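Local coordinates for protein mirolysin (Tannerella forsythia, PDB 7OD0) that probably hydrolyses peptide bonds as a zinc-dependent metallopeptidase of the pappalysin (pregnancy-associated plasma protein-A) family, at residues 143-148 and 169-174; 178-183 and 230-235; 223-228 and 238-243. All coordinates share one frame; numbering follows the deposited sequence.

From the N-terminal side, strand 145-148 comes first. Interaction 1 closes a loop of 20 residues that brings helix 166-175, with the zinc ligands H170 and H174, back against this strand. Interaction 1 is complete before interaction 2 begins at residue 178, just beyond the helix, where H180 supplies a third zinc ligand and 230-235 returns after 46 residues. Interaction 3 joins 223-228 to 238-243 across only nine intervening residues. Because 223-228 precedes 230-235 and 238-243 follows it, interactions 2 and 3 cross in sequence. Together they tie sheet, zinc helix and the long irregular region before helix 243-250 around the metal and the bound benzothiadiazole amine.

Interaction 1: residues 143-148 and 169-174; sequences DGVVIH and THEVGH. With ZN (zinc ion), chain J; V7Q (2,1,3-benzothiadiazol-4-ylmethanamine), chain G.
V145 and E171 make the tight part of this contact, with V145 CG1 3.5 Å from E171 CB and V145 CG2 3.6 Å from the carbonyl O of E171. Turning CG1 anti to the backbone N (chi1 160°) sets CG1 against E171 CB and CG2 against the E171 carbonyl. I147 adds its end carbon, CD1 lying 3.8 Å from E171 CG, as the two side chains pass with their ends pointing opposite ways. Packing is looser at V172, whose CG2 stays 4.3 Å from V145 CG2, and V146 points to the other side of the strand. The beta-branched residues V145, V146 and I147 suit an extended strand, here nearly antiparallel to the helix, with the axes 8.6 Å apart.

The polar side is different. The E171 side chain meets the strand with CB and CG; a bend at chi2 (-47°) carries the carboxylate to the zinc site, where OE1 lies in the plane of the H174 ring, at its edge. H170 NE2 binds zinc at 2.0 Å and H174 NE2 at 2.1 Å, while the ligand's C3 rests over one face of H170. This is the HExxH zinc helix backed by a sheet strand, as in metzincin peptidases.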
# COMPACT_ATOMS: atom_id res chain seq x y z
N ASP A 143 -10.59 8.31 -1.56
CA ASP A 143 -10.22 6.89 -1.42
C ASP A 143 -9.01 6.59 -2.32
O ASP A 143 -9.00 6.97 -3.53
CB ASP A 143 -11.38 5.95 -1.74
CG ASP A 143 -11.07 4.51 -1.40
OD1 ASP A 143 -10.71 4.24 -0.24
OD2 ASP A 143 -11.10 3.69 -2.31
N GLY A 144 -8.00 5.94 -1.74
CA GLY A 144 -6.78 5.56 -2.44
C GLY A 144 -5.55 5.78 -1.58
O GLY A 144 -5.66 5.82 -0.33
N VAL A 145 -4.43 5.98 -2.24
CA VAL A 145 -3.08 5.90 -1.61
C VAL A 145 -2.23 7.03 -2.18
O VAL A 145 -2.29 7.27 -3.41
CB VAL A 145 -2.49 4.49 -1.84
CG1 VAL A 145 -0.98 4.43 -1.67
CG2 VAL A 145 -3.16 3.46 -0.93
N VAL A 146 -1.52 7.72 -1.30
CA VAL A 146 -0.53 8.76 -1.69
C VAL A 146 0.87 8.29 -1.28
O VAL A 146 1.04 7.88 -0.13
CB VAL A 146 -0.89 10.11 -1.06
CG1 VAL A 146 0.01 11.20 -1.59
CG2 VAL A 146 -2.35 10.46 -1.30
N ILE A 147 1.84 8.41 -2.18
CA ILE A 147 3.25 8.00 -1.92
C ILE A 147 4.20 9.17 -2.24
O ILE A 147 4.07 9.78 -3.32
CB ILE A 147 3.62 6.77 -2.75
CG1 ILE A 147 2.59 5.65 -2.55
CG2 ILE A 147 5.05 6.33 -2.39
CD1 ILE A 147 2.59 5.05 -1.15
N HIS A 148 5.14 9.42 -1.34
CA HIS A 148 6.23 10.41 -1.56
C HIS A 148 7.04 9.98 -2.79
O HIS A 148 7.33 8.78 -2.92
CB HIS A 148 7.09 10.57 -0.30
CG HIS A 148 7.96 11.77 -0.33
ND1 HIS A 148 8.93 11.94 -1.30
CD2 HIS A 148 7.99 12.87 0.46
CE1 HIS A 148 9.56 13.08 -1.09
NE2 HIS A 148 8.99 13.68 -0.02
N THR A 169 3.20 -0.84 -0.52
CA THR A 169 2.69 -2.13 0.04
C THR A 169 1.96 -1.86 1.35
O THR A 169 0.82 -2.32 1.51
CB THR A 169 3.83 -3.14 0.26
OG1 THR A 169 4.43 -3.40 -1.02
CG2 THR A 169 3.35 -4.44 0.89
N HIS A 170 2.59 -1.10 2.26
CA HIS A 170 2.03 -0.73 3.59
C HIS A 170 0.72 0.05 3.40
O HIS A 170 -0.28 -0.29 4.07
CB HIS A 170 3.13 0.02 4.37
CG HIS A 170 2.74 0.61 5.69
ND1 HIS A 170 3.21 0.08 6.89
CD2 HIS A 170 2.02 1.71 6.01
CE1 HIS A 170 2.75 0.80 7.89
NE2 HIS A 170 2.03 1.83 7.38
N GLU A 171 0.71 1.07 2.54
CA GLU A 171 -0.46 1.93 2.29
C GLU A 171 -1.58 1.13 1.62
O GLU A 171 -2.77 1.32 1.96
CB GLU A 171 -0.10 3.15 1.43
CG GLU A 171 0.87 4.13 2.09
CD GLU A 171 0.58 4.56 3.52
OE1 GLU A 171 -0.59 4.41 3.98
OE2 GLU A 171 1.54 5.06 4.17
N VAL A 172 -1.27 0.29 0.65
CA VAL A 172 -2.32 -0.56 0.05
C VAL A 172 -2.89 -1.47 1.14
O VAL A 172 -4.13 -1.63 1.18
CB VAL A 172 -1.82 -1.28 -1.21
CG1 VAL A 172 -2.80 -2.32 -1.69
CG2 VAL A 172 -1.50 -0.26 -2.30
N GLY A 173 -2.04 -1.96 2.06
CA GLY A 173 -2.48 -2.67 3.27
C GLY A 173 -3.59 -1.93 4.03
O GLY A 173 -4.63 -2.54 4.30
N HIS A 174 -3.39 -0.66 4.38
CA HIS A 174 -4.38 0.18 5.09
C HIS A 174 -5.65 0.34 4.24
O HIS A 174 -6.77 0.26 4.79
CB HIS A 174 -3.78 1.57 5.39
CG HIS A 174 -2.81 1.64 6.52
ND1 HIS A 174 -3.01 0.98 7.72
CD2 HIS A 174 -1.68 2.35 6.67
CE1 HIS A 174 -2.02 1.26 8.54
NE2 HIS A 174 -1.18 2.10 7.92
ZN ZN J . 0.69 2.91 8.42
N1 V7Q G . 7.78 1.00 6.40
C1 V7Q G . 6.44 1.36 5.88
C2 V7Q G . 5.99 2.77 6.18
C3 V7Q G . 4.93 3.35 5.49
C4 V7Q G . 4.48 4.63 5.77
C5 V7Q G . 5.06 5.40 6.73
C6 V7Q G . 6.14 4.85 7.46
N2 V7Q G . 6.84 5.46 8.43
S1 V7Q G . 8.09 4.48 8.73
N3 V7Q G . 7.65 3.15 7.92
C7 V7Q G . 6.60 3.53 7.17

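Interaction 2: residues 178-183 and 230-235; sequences LRHIWG and MDYTYD. With ZN (zinc ion), chain J; CA (calcium ion), chain K; V7Q (2,1,3-benzothiadiazol-4-ylmethanamine), chain G; ACT (acetate ion), chain I.
Between H180 and Y232, the O atom of an acetate, probably from the crystallisation liquor, is gripped twice: it binds zinc at 2.1 Å and accepts a hydrogen bond from Y232 OH at 2.7 Å. H180 NE2 binds the same zinc, while its ND1 is held by D184, a second-shell partner which would help fix the ring's rotation.

Aromatic rings continue the contact. W182 directs its edge at one face of Y232, CH2 being 3.5 Å from CE2, with the planes at 55°. Its CG sits between the backbone N and the carbonyl carbon (chi1 71°), which folds the indole back toward 230-235. The opposite face of Y232 carries the benzothiadiazole, so the phenol is sandwiched. D231 OD1 accepts from Y232 N at 2.7 Å, on the anti side and tilted out of the carboxylate plane, and from N205 N.

The carbonyl O of M230 receives a long, weak hydrogen bond of 3.4 Å from I181 N, though a nearly straight one (165°). H180 CA adds a C-H...O contact, and W182 CZ3 lies close by. On the L178 side, the thioether of M230, bent at both chi2 and chi3, folds against the leucine; M230 CG is 4.0 Å from L178 CD1, and the two side chains cross at about a right angle. An unbranched, flexible methionine suits this buried spot beneath the zinc ligands.

W182 O meanwhile binds a calcium ion, joining the zinc site to a metal-bound loop. A methionine under three zinc histidines, followed by a tyrosine beside the metal, fits the Met-turn of metzincins.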
# COMPACT_ATOMS: atom_id res chain seq x y z
N LEU A 178 -6.08 -3.11 6.76
CA LEU A 178 -5.10 -3.60 7.78
C LEU A 178 -4.69 -2.46 8.70
O LEU A 178 -4.42 -1.34 8.19
CB LEU A 178 -3.86 -4.16 7.08
CG LEU A 178 -4.10 -5.42 6.24
CD1 LEU A 178 -2.78 -6.02 5.83
CD2 LEU A 178 -4.96 -6.43 6.99
N ARG A 179 -4.60 -2.76 10.00
CA ARG A 179 -4.11 -1.81 11.02
C ARG A 179 -2.63 -2.08 11.31
O ARG A 179 -2.15 -3.20 11.09
CB ARG A 179 -4.96 -1.92 12.30
CG ARG A 179 -6.44 -1.63 12.10
CD ARG A 179 -6.75 -0.41 11.25
NE ARG A 179 -7.82 0.52 11.67
CZ ARG A 179 -9.00 0.70 11.08
NH1 ARG A 179 -9.35 -0.03 10.02
NH2 ARG A 179 -9.84 1.61 11.55
N HIS A 180 -1.94 -1.06 11.82
CA HIS A 180 -0.58 -1.18 12.41
C HIS A 180 -0.54 -2.40 13.34
O HIS A 180 -1.43 -2.54 14.21
CB HIS A 180 -0.17 0.10 13.13
CG HIS A 180 0.03 1.24 12.19
ND1 HIS A 180 -0.29 2.53 12.53
CD2 HIS A 180 0.54 1.28 10.94
CE1 HIS A 180 0.02 3.33 11.54
NE2 HIS A 180 0.52 2.59 10.54
N ILE A 181 0.49 -3.22 13.15
CA ILE A 181 0.64 -4.54 13.82
C ILE A 181 0.70 -4.34 15.34
O ILE A 181 0.30 -5.29 16.05
CB ILE A 181 1.87 -5.29 13.28
CG1 ILE A 181 1.93 -6.73 13.80
CG2 ILE A 181 3.16 -4.53 13.59
CD1 ILE A 181 2.91 -7.58 13.06
N TRP A 182 1.17 -3.19 15.82
CA TRP A 182 1.34 -2.92 17.28
C TRP A 182 0.03 -2.37 17.88
O TRP A 182 -0.07 -2.26 19.11
CB TRP A 182 2.56 -2.00 17.52
CG TRP A 182 2.35 -0.58 17.07
CD1 TRP A 182 1.87 0.43 17.83
CD2 TRP A 182 2.63 -0.02 15.78
NE1 TRP A 182 1.80 1.59 17.10
CE2 TRP A 182 2.26 1.34 15.83
CE3 TRP A 182 3.16 -0.51 14.58
CZ2 TRP A 182 2.38 2.20 14.73
CZ3 TRP A 182 3.26 0.33 13.49
CH2 TRP A 182 2.90 1.67 13.57
N GLY A 183 -0.97 -2.04 17.05
CA GLY A 183 -2.32 -1.67 17.55
C GLY A 183 -2.49 -0.18 17.82
O GLY A 183 -3.49 0.18 18.49
N MET A 230 3.13 -4.07 7.82
CA MET A 230 2.32 -3.09 8.58
C MET A 230 3.07 -2.60 9.83
O MET A 230 2.44 -2.00 10.70
CB MET A 230 0.97 -3.71 8.95
CG MET A 230 0.19 -4.18 7.77
SD MET A 230 0.13 -3.01 6.38
CE MET A 230 -0.67 -1.61 7.16
N ASP A 231 4.39 -2.83 9.92
CA ASP A 231 5.24 -2.16 10.94
C ASP A 231 5.87 -0.93 10.28
O ASP A 231 5.50 -0.60 9.12
CB ASP A 231 6.24 -3.13 11.56
CG ASP A 231 6.58 -2.76 13.00
OD1 ASP A 231 6.38 -1.58 13.36
OD2 ASP A 231 7.09 -3.63 13.72
N TYR A 232 6.76 -0.24 10.99
CA TYR A 232 7.38 1.00 10.48
C TYR A 232 8.87 0.77 10.17
O TYR A 232 9.67 1.73 10.16
CB TYR A 232 7.16 2.11 11.49
CG TYR A 232 5.89 2.91 11.36
CD1 TYR A 232 5.10 2.89 10.22
CD2 TYR A 232 5.55 3.81 12.36
CE1 TYR A 232 3.99 3.71 10.11
CE2 TYR A 232 4.42 4.60 12.28
CZ TYR A 232 3.65 4.56 11.14
OH TYR A 232 2.55 5.38 11.03
N THR A 233 9.25 -0.47 9.87
CA THR A 233 10.67 -0.84 9.66
C THR A 233 11.10 -0.46 8.24
O THR A 233 10.26 -0.13 7.43
CB THR A 233 10.90 -2.32 9.96
OG1 THR A 233 9.88 -3.08 9.33
CG2 THR A 233 10.87 -2.62 11.45
N TYR A 234 12.41 -0.44 8.01
CA TYR A 234 13.05 -0.18 6.71
C TYR A 234 12.51 -1.16 5.67
O TYR A 234 12.25 -2.35 6.02
CB TYR A 234 14.55 -0.31 6.86
CG TYR A 234 15.27 0.81 7.57
CD1 TYR A 234 14.66 2.01 7.87
CD2 TYR A 234 16.60 0.67 7.89
CE1 TYR A 234 15.35 3.05 8.47
CE2 TYR A 234 17.32 1.69 8.48
CZ TYR A 234 16.69 2.88 8.78
OH TYR A 234 17.43 3.86 9.38
N ASP A 235 12.39 -0.70 4.42
CA ASP A 235 11.83 -1.50 3.29
C ASP A 235 12.53 -2.87 3.18
O ASP A 235 11.81 -3.85 2.94
CB ASP A 235 11.96 -0.75 1.96
CG ASP A 235 10.97 0.38 1.75
OD1 ASP A 235 10.47 0.94 2.78
OD2 ASP A 235 10.74 0.73 0.57
ZN ZN J . 0.69 2.91 8.42
CA CA K . 0.67 -2.32 21.32
N1 V7Q G . 7.78 1.00 6.40
C1 V7Q G . 6.44 1.36 5.88
C2 V7Q G . 5.99 2.77 6.18
C3 V7Q G . 4.93 3.35 5.49
C4 V7Q G . 4.48 4.63 5.77
C5 V7Q G . 5.06 5.40 6.73
C6 V7Q G . 6.14 4.85 7.46
N2 V7Q G . 6.84 5.46 8.43
S1 V7Q G . 8.09 4.48 8.73
N3 V7Q G . 7.65 3.15 7.92
C7 V7Q G . 6.60 3.53 7.17
C ACT I . 0.56 5.49 7.83
O ACT I . 1.02 4.93 8.82
OXT ACT I . 0.95 5.26 6.68
CH3 ACT I . -0.60 6.49 8.01
O HOH W 1 -0.53 -4.39 21.55

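Interaction 3: residues 223-228 and 238-243. With V7Q (2,1,3-benzothiadiazol-4-ylmethanamine), chain G; EDO (1,2-ethanediol), chain H.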
# COMPACT_ATOMS: atom_id res chain seq x y z
N GLY A 223 9.39 -13.76 19.18
CA GLY A 223 9.18 -12.31 19.38
C GLY A 223 8.14 -11.74 18.43
O GLY A 223 7.26 -12.51 18.01
N VAL A 224 8.20 -10.43 18.16
CA VAL A 224 7.17 -9.67 17.39
C VAL A 224 7.56 -9.69 15.91
O VAL A 224 8.79 -9.82 15.58
CB VAL A 224 6.99 -8.24 17.92
CG1 VAL A 224 6.65 -8.23 19.40
CG2 VAL A 224 8.20 -7.36 17.65
N MET A 225 6.57 -9.59 15.04
CA MET A 225 6.76 -9.70 13.58
C MET A 225 7.14 -8.32 13.01
O MET A 225 6.34 -7.73 12.29
CB MET A 225 5.48 -10.19 12.92
CG MET A 225 5.73 -10.99 11.70
SD MET A 225 4.13 -11.50 11.09
CE MET A 225 3.97 -13.09 11.92
N PHE A 226 8.35 -7.86 13.34
CA PHE A 226 8.82 -6.52 12.89
C PHE A 226 9.07 -6.56 11.38
O PHE A 226 9.23 -5.48 10.83
CB PHE A 226 10.06 -6.05 13.66
CG PHE A 226 11.29 -6.90 13.42
CD1 PHE A 226 12.09 -6.72 12.30
CD2 PHE A 226 11.63 -7.90 14.31
CE1 PHE A 226 13.22 -7.50 12.09
CE2 PHE A 226 12.76 -8.68 14.11
CZ PHE A 226 13.55 -8.48 13.00
N MET A 227 9.08 -7.73 10.74
CA MET A 227 9.30 -7.79 9.27
C MET A 227 7.94 -7.83 8.55
O MET A 227 7.93 -7.99 7.34
CB MET A 227 10.20 -8.95 8.83
CG MET A 227 9.64 -10.35 9.07
SD MET A 227 9.21 -10.74 10.81
CE MET A 227 10.82 -10.62 11.57
N ASN A 228 6.84 -7.68 9.29
CA ASN A 228 5.48 -7.49 8.72
C ASN A 228 5.41 -6.14 7.99
O ASN A 228 5.87 -5.13 8.57
CB ASN A 228 4.40 -7.56 9.81
CG ASN A 228 3.03 -7.78 9.23
OD1 ASN A 228 2.35 -6.84 8.85
ND2 ASN A 228 2.63 -9.03 9.12
N MET A 238 11.36 -5.80 5.67
CA MET A 238 9.94 -6.26 5.66
C MET A 238 9.79 -7.33 4.59
O MET A 238 10.51 -7.24 3.57
CB MET A 238 8.97 -5.14 5.28
CG MET A 238 8.83 -4.04 6.26
SD MET A 238 7.77 -2.80 5.53
CE MET A 238 7.62 -1.78 7.00
N ASN A 239 8.96 -8.35 4.80
CA ASN A 239 8.92 -9.43 3.79
C ASN A 239 7.66 -10.29 3.91
O ASN A 239 7.65 -11.33 3.21
CB ASN A 239 10.18 -10.29 3.83
CG ASN A 239 10.57 -10.69 5.24
OD1 ASN A 239 9.87 -11.48 5.88
ND2 ASN A 239 11.69 -10.15 5.72
N LEU A 240 6.64 -9.93 4.71
CA LEU A 240 5.38 -10.72 4.68
C LEU A 240 4.17 -9.96 5.19
O LEU A 240 4.29 -8.96 5.97
CB LEU A 240 5.54 -12.02 5.46
CG LEU A 240 5.31 -11.99 6.97
CD1 LEU A 240 5.00 -13.39 7.50
CD2 LEU A 240 6.51 -11.41 7.68
N PHE A 241 3.04 -10.47 4.71
CA PHE A 241 1.69 -10.39 5.31
C PHE A 241 1.44 -11.75 5.93
O PHE A 241 1.99 -12.76 5.40
CB PHE A 241 0.62 -10.14 4.24
CG PHE A 241 0.57 -8.76 3.64
CD1 PHE A 241 0.32 -7.65 4.44
CD2 PHE A 241 0.74 -8.57 2.28
CE1 PHE A 241 0.28 -6.38 3.88
CE2 PHE A 241 0.69 -7.30 1.73
CZ PHE A 241 0.45 -6.20 2.52
N THR A 242 0.58 -11.82 6.95
CA THR A 242 0.11 -13.11 7.49
C THR A 242 -1.12 -13.59 6.71
O THR A 242 -1.76 -12.78 6.01
CB THR A 242 -0.20 -13.05 8.99
OG1 THR A 242 -1.36 -12.25 9.17
CG2 THR A 242 0.96 -12.55 9.82
N LYS A 243 -1.44 -14.88 6.88
CA LYS A 243 -2.69 -15.50 6.37
C LYS A 243 -3.90 -14.76 6.97
O LYS A 243 -4.85 -14.50 6.21
CB LYS A 243 -2.72 -16.99 6.71
CG LYS A 243 -1.64 -17.81 6.01
CD LYS A 243 -1.51 -19.24 6.51
CE LYS A 243 -0.62 -20.07 5.61
NZ LYS A 243 -0.55 -21.48 6.05
N1 V7Q G . 7.78 1.00 6.40
C1 V7Q G . 6.44 1.36 5.88
C2 V7Q G . 5.99 2.77 6.18
C3 V7Q G . 4.93 3.35 5.49
C4 V7Q G . 4.48 4.63 5.77
C5 V7Q G . 5.06 5.40 6.73
C6 V7Q G . 6.14 4.85 7.46
N2 V7Q G . 6.84 5.46 8.43
S1 V7Q G . 8.09 4.48 8.73
N3 V7Q G . 7.65 3.15 7.92
C7 V7Q G . 6.60 3.53 7.17
C1 EDO H . 4.32 -12.34 1.80
O1 EDO H . 3.34 -12.73 2.69
C2 EDO H . 3.99 -11.32 0.86
O2 EDO H . 5.14 -10.96 0.16
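A single beta bridge, N228 with L240, pins together the two arms of the loop that carries the probable Met-turn. M227 O accepts from N239 N at 2.8 Å, a bond made in the carbonyl plane with a C=O...N angle of 158°. The same oxygen is touched by M238 CA at 3.1 Å, and N228 CA reaches L240 O at 3.3 Å in a second C-H...O contact. These backbone links bring the arms very close, and the side chains fill in around them.

M227 and L240 cross obliquely, M227 CG lying 3.6 Å from L240 CD2. The thioether of M227 is then bent at chi2 and chi3, which sets its CE over the centre of the F226 ring. The same M227 CG also lies 3.4 Å from N239 OD1, whose polar partner is T51 OG1. A long, pliant methionine suits such a winding course between a leucine, an amide and a ring. M225 SD also approaches T242 CG2, but M225 has two conformers, so that contact is less certain.

N228 CG is anti to the backbone N (chi1 -163°), an orientation that lets the amide work at both ends: OD1 accepts from M230 N, as in an Asx turn, and ND2 donates to Q245 OE1. F241 N binds the O1 of an ethanediol, probably from the crystallisation liquor, at 3.0 Å.

T242 is the N-cap of helix 243-250, F55 of helix 53-56 packs on M225 and M227, and F241 rests on T169 of helix 166-175, so the bridge lies among three helices.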